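Local coordinates for activator of Hsp90 ATPase homologue 1/2-like C-terminal domain-containing protein (PDB 3UID) that is probably a toxin of the AHA1 family, being the structural homologue of Mycobacterium tuberculosis Rv2035, a type II toxin involved in the hypoxic response, at residues T26-W29 with Q30-D34; Q138-D141 with M142-E146. All coordinates share one frame; numbering follows the deposited sequence.

Contact 1. Residues T26-W29 with Q30-D34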
loop_
_atom_site.group_PDB
_atom_site.type_symbol
_atom_site.label_atom_id
_atom_site.label_comp_id
_atom_site.label_asym_id
_atom_site.label_seq_id
_atom_site.Cartn_x
_atom_site.Cartn_y
_atom_site.Cartn_z
ATOM N N THR A 26 -7.560 -9.542 12.010
ATOM C CA THR A 26 -6.954 -10.770 11.488
ATOM C C THR A 26 -7.254 -10.962 10.008
ATOM O O THR A 26 -6.394 -11.421 9.252
ATOM C CB THR A 26 -7.381 -12.017 12.275
ATOM O OG1 THR A 26 -8.811 -12.080 12.361
ATOM C CG2 THR A 26 -6.806 -11.956 13.677
ATOM N N ARG A 27 -8.462 -10.599 9.591
ATOM C CA ARG A 27 -8.832 -10.676 8.167
ATOM C C ARG A 27 -8.046 -9.693 7.286
ATOM O O ARG A 27 -7.541 -10.066 6.226
ATOM C CB ARG A 27 -10.331 -10.428 7.968
ATOM C CG ARG A 27 -10.701 -10.281 6.469
ATOM C CD ARG A 27 -10.564 -11.624 5.794
ATOM N NE ARG A 27 -10.764 -11.573 4.338
ATOM C CZ ARG A 27 -9.774 -11.493 3.450
ATOM N NH1 ARG A 27 -8.513 -11.432 3.854
ATOM N NH2 ARG A 27 -10.042 -11.471 2.153
ATOM N N ILE A 28 -7.961 -8.433 7.709
ATOM C CA ILE A 28 -7.233 -7.425 6.957
ATOM C C ILE A 28 -5.754 -7.787 6.840
ATOM O O ILE A 28 -5.140 -7.581 5.800
ATOM C CB ILE A 28 -7.429 -6.025 7.569
ATOM C CG1 ILE A 28 -8.924 -5.705 7.676
ATOM C CG2 ILE A 28 -6.735 -4.975 6.722
ATOM C CD1 ILE A 28 -9.654 -5.665 6.332
ATOM N N TRP A 29 -5.182 -8.350 7.901
ATOM C CA TRP A 29 -3.790 -8.765 7.854
ATOM C C TRP A 29 -3.535 -9.686 6.656
ATOM O O TRP A 29 -2.512 -9.573 5.985
ATOM C CB TRP A 29 -3.386 -9.477 9.149
ATOM C CG TRP A 29 -1.958 -9.918 9.123
ATOM C CD1 TRP A 29 -1.480 -11.157 8.785
ATOM C CD2 TRP A 29 -0.813 -9.113 9.401
ATOM N NE1 TRP A 29 -0.111 -11.177 8.868
ATOM C CE2 TRP A 29 0.325 -9.931 9.237
ATOM C CE3 TRP A 29 -0.638 -7.782 9.792
ATOM C CZ2 TRP A 29 1.616 -9.458 9.449
ATOM C CZ3 TRP A 29 0.649 -7.314 9.991
ATOM C CH2 TRP A 29 1.755 -8.148 9.826
ATOM N N GLN A 30 -4.469 -10.594 6.403
ATOM C CA GLN A 30 -4.309 -11.584 5.340
ATOM C C GLN A 30 -4.356 -11.004 3.928
ATOM O O GLN A 30 -3.867 -11.636 2.977
ATOM C CB GLN A 30 -5.340 -12.709 5.495
ATOM C CG GLN A 30 -5.140 -13.546 6.740
ATOM C CD GLN A 30 -3.780 -14.242 6.791
ATOM O OE1 GLN A 30 -3.205 -14.578 5.749
ATOM N NE2 GLN A 30 -3.268 -14.450 7.988
ATOM N N ILE A 31 -4.943 -9.819 3.783
ATOM C CA ILE A 31 -4.883 -9.086 2.517
ATOM C C ILE A 31 -3.419 -8.861 2.111
ATOM O O ILE A 31 -3.058 -8.988 0.931
ATOM C CB ILE A 31 -5.602 -7.718 2.610
ATOM C CG1 ILE A 31 -7.112 -7.882 2.880
ATOM C CG2 ILE A 31 -5.348 -6.871 1.352
ATOM C CD1 ILE A 31 -7.893 -8.388 1.697
ATOM N N TYR A 32 -2.583 -8.516 3.093
ATOM C CA TYR A 32 -1.174 -8.211 2.856
ATOM C C TYR A 32 -0.276 -9.438 2.958
ATOM O O TYR A 32 0.764 -9.498 2.309
ATOM C CB TYR A 32 -0.717 -7.101 3.814
ATOM C CG TYR A 32 -1.536 -5.867 3.571
ATOM C CD1 TYR A 32 -1.206 -4.986 2.553
ATOM C CD2 TYR A 32 -2.693 -5.623 4.306
ATOM C CE1 TYR A 32 -1.996 -3.873 2.286
ATOM C CE2 TYR A 32 -3.487 -4.511 4.053
ATOM C CZ TYR A 32 -3.126 -3.639 3.046
ATOM O OH TYR A 32 -3.912 -2.545 2.783
ATOM N N ALA A 33 -0.697 -10.415 3.756
ATOM C CA ALA A 33 0.102 -11.610 3.989
ATOM C C ALA A 33 -0.014 -12.625 2.861
ATOM O O ALA A 33 0.889 -13.434 2.653
ATOM C CB ALA A 33 -0.293 -12.246 5.321
ATOM N N ASP A 34 -1.134 -12.595 2.141
ATOM C CA ASP A 34 -1.355 -13.517 1.022
ATOM C C ASP A 34 -1.163 -12.756 -0.279
ATOM O O ASP A 34 -1.948 -11.847 -0.590
ATOM C CB ASP A 34 -2.776 -14.074 1.086
ATOM C CG ASP A 34 -3.092 -15.029 -0.054
ATOM O OD1 ASP A 34 -2.283 -15.160 -1.003
ATOM O OD2 ASP A 34 -4.177 -15.644 0.007
HETATM O O HOH W 1 -4.737 -13.541 10.111
#
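With CG opposite its own backbone N (chi1 180°), W29 swings its indole out from the helix beside A33 and Q30, while Q30 bends at its second torsion and turns its amide back. NE2 of Q30 then lies in the indole plane, at the ring edge, 3.8 Å from W29 CD1. The amide and ring planes stand 72° apart. The methyl of A33, small enough to fit beside the broad ring, comes within 3.7 Å of W29 NE1. A water links T26 O, to which it donates, with Q30 NE2, from which it accepts.

These residues form helix 25-33, which lies against the long C-terminal helix 144-158 of the helix-grip fold; the branched side chains of I28 and I31 suit that buried face, where both touch I155. Straightest of the backbone bonds across the two segments is A33 N to W29 O, 3.0 Å with an angle of 142° at the hydrogen. R27 brings NH1 obliquely into van der Waals contact with I31 CD1, 3.8 Å away; the polar partner of that nitrogen is Q37 OE1. D34, first to leave the helix, caps the next one through OD1 to R36 N.

Contact 2. Residues Q138-D141 with M142-E146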
loop_
_atom_site.group_PDB
_atom_site.type_symbol
_atom_site.label_atom_id
_atom_site.label_comp_id
_atom_site.label_asym_id
_atom_site.label_seq_id
_atom_site.Cartn_x
_atom_site.Cartn_y
_atom_site.Cartn_z
ATOM N N GLN A 138 6.633 14.956 -5.761
ATOM C CA GLN A 138 6.718 14.235 -7.025
ATOM C C GLN A 138 5.882 12.954 -6.985
ATOM O O GLN A 138 5.249 12.587 -7.974
ATOM C CB GLN A 138 8.168 13.927 -7.392
ATOM C CG GLN A 138 8.313 13.355 -8.798
ATOM C CD GLN A 138 9.755 13.106 -9.191
ATOM O OE1 GLN A 138 10.669 13.761 -8.694
ATOM N NE2 GLN A 138 9.967 12.145 -10.086
ATOM N N VAL A 139 5.879 12.284 -5.838
ATOM C CA VAL A 139 5.090 11.075 -5.675
ATOM C C VAL A 139 3.592 11.404 -5.628
ATOM O O VAL A 139 2.773 10.666 -6.184
ATOM C CB VAL A 139 5.539 10.287 -4.426
ATOM C CG1 VAL A 139 4.602 9.135 -4.149
ATOM C CG2 VAL A 139 6.969 9.795 -4.623
ATOM N N LEU A 140 3.232 12.519 -4.992
ATOM C CA LEU A 140 1.835 12.966 -5.013
ATOM C C LEU A 140 1.384 13.219 -6.450
ATOM O O LEU A 140 0.257 12.902 -6.828
ATOM C CB LEU A 140 1.631 14.222 -4.156
ATOM C CG LEU A 140 1.639 14.050 -2.635
ATOM C CD1 LEU A 140 1.825 15.400 -1.942
ATOM C CD2 LEU A 140 0.382 13.355 -2.126
ATOM N N ASP A 141 2.276 13.770 -7.261
ATOM C CA ASP A 141 1.920 14.111 -8.629
ATOM C C ASP A 141 1.750 12.878 -9.516
ATOM O O ASP A 141 1.074 12.936 -10.549
ATOM C CB ASP A 141 2.951 15.070 -9.220
ATOM C CG ASP A 141 2.817 16.483 -8.671
ATOM O OD1 ASP A 141 1.804 16.773 -7.997
ATOM O OD2 ASP A 141 3.721 17.309 -8.926
ATOM N N MET A 142 2.357 11.770 -9.108
ATOM C CA MET A 142 2.259 10.501 -9.825
ATOM C C MET A 142 0.936 9.787 -9.572
ATOM O O MET A 142 0.631 8.780 -10.209
ATOM C CB MET A 142 3.415 9.573 -9.440
ATOM C CG MET A 142 4.766 9.988 -10.012
ATOM S SD MET A 142 6.115 9.096 -9.221
ATOM C CE MET A 142 5.409 7.454 -9.124
ATOM N N GLY A 143 0.168 10.294 -8.615
ATOM C CA GLY A 143 -1.140 9.737 -8.321
ATOM C C GLY A 143 -1.182 8.740 -7.180
ATOM O O GLY A 143 -2.095 7.913 -7.130
ATOM N N VAL A 144 -0.211 8.805 -6.269
ATOM C CA VAL A 144 -0.136 7.853 -5.166
ATOM C C VAL A 144 -1.461 7.720 -4.399
ATOM O O VAL A 144 -1.867 6.614 -4.036
ATOM C CB VAL A 144 1.020 8.192 -4.179
ATOM C CG1 VAL A 144 0.704 9.444 -3.377
ATOM C CG2 VAL A 144 1.276 7.028 -3.239
ATOM N N ILE A 145 -2.144 8.840 -4.160
ATOM C CA ILE A 145 -3.366 8.777 -3.355
ATOM C C ILE A 145 -4.498 8.041 -4.089
ATOM O O ILE A 145 -5.253 7.283 -3.471
ATOM C CB ILE A 145 -3.846 10.171 -2.889
ATOM C CG1 ILE A 145 -2.768 10.860 -2.044
ATOM C CG2 ILE A 145 -5.168 10.034 -2.109
ATOM C CD1 ILE A 145 -3.037 12.341 -1.793
ATOM N N GLU A 146 -4.627 8.274 -5.394
ATOM C CA GLU A 146 -5.633 7.582 -6.205
ATOM C C GLU A 146 -5.449 6.072 -6.128
ATOM O O GLU A 146 -6.409 5.324 -5.964
ATOM C CB GLU A 146 -5.518 7.995 -7.670
ATOM C CG GLU A 146 -5.831 9.436 -7.951
ATOM C CD GLU A 146 -5.349 9.863 -9.327
ATOM O OE1 GLU A 146 -4.423 10.704 -9.400
ATOM O OE2 GLU A 146 -5.898 9.352 -10.328
HETATM O O HOH W 2 -1.599 11.580 -5.176
#
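M142 lies back along the last turn of helix 133-141, over the carbonyls of Q138 and V139. Its CB is 3.5 Å from V139 O, and CG comes closer still, 3.3 Å from Q138 O. SD continues past the same oxygen at 3.8 Å. The chain is extended as far as the sulfur and then bends (chi3 41°) to place the terminal methyl; beyond the two segments this side chain touches F95 of strand 88-96. A long, unbranched, flexible residue suits such a path along a helix end.

G143 is the first residue to leave helical backbone angles, with a phi of 96°, where a beta carbon would be jammed against the carbonyl oxygen of M142, so glycine fits this turn. Its N donates to L140 O at 3.2 Å, from well above the carbonyl plane (62° out of it), and V144 N reaches back to within 3.5 Å of V139 O; with the positive phi, this marks a Schellman motif. M142 N, in the turn before, makes weak bonds to Q138 O and V139 O. The motif carries its usual apolar contact: V139 CG1 packs obliquely against V144 CB, 3.7 Å away. Beside it one branch of L140, CD2, meets the end of I145, CD1, at 3.6 Å, the two side chains crossing at a slant. L140, V144 and I145 all also touch L15 of strand 14-21, which joins this apolar patch to the sheet.

A water links the end of one helix to the first turn of the next, donating to L140 O (2.8 Å) and accepting from I145 N. L140 O thus takes one bond from G143 N and one from the water, while valine, leucine and isoleucine close the apolar side.

How the contacts relate
Both contacts are local, so neither closes a long loop; they follow in series, without nesting or crossing. From the N terminus, strands 3-9 and 14-21 lead into contact 1 in helix 25-33, whose end passes straight into helix 35-42. The chain then lays down the other six strands of the antiparallel sheet, from 50-54 to 121-129, before contact 2 joins helix 133-141 to helix 144-158. The two contacts lie on opposite sides of the chain's centre, their centres 25 Å apart and their nearest atoms about 12 Å. Helix 144-158 spans that gap: it starts within contact 2, and its later part packs on helix 25-33, with L158 against I31 and I155 against Y32.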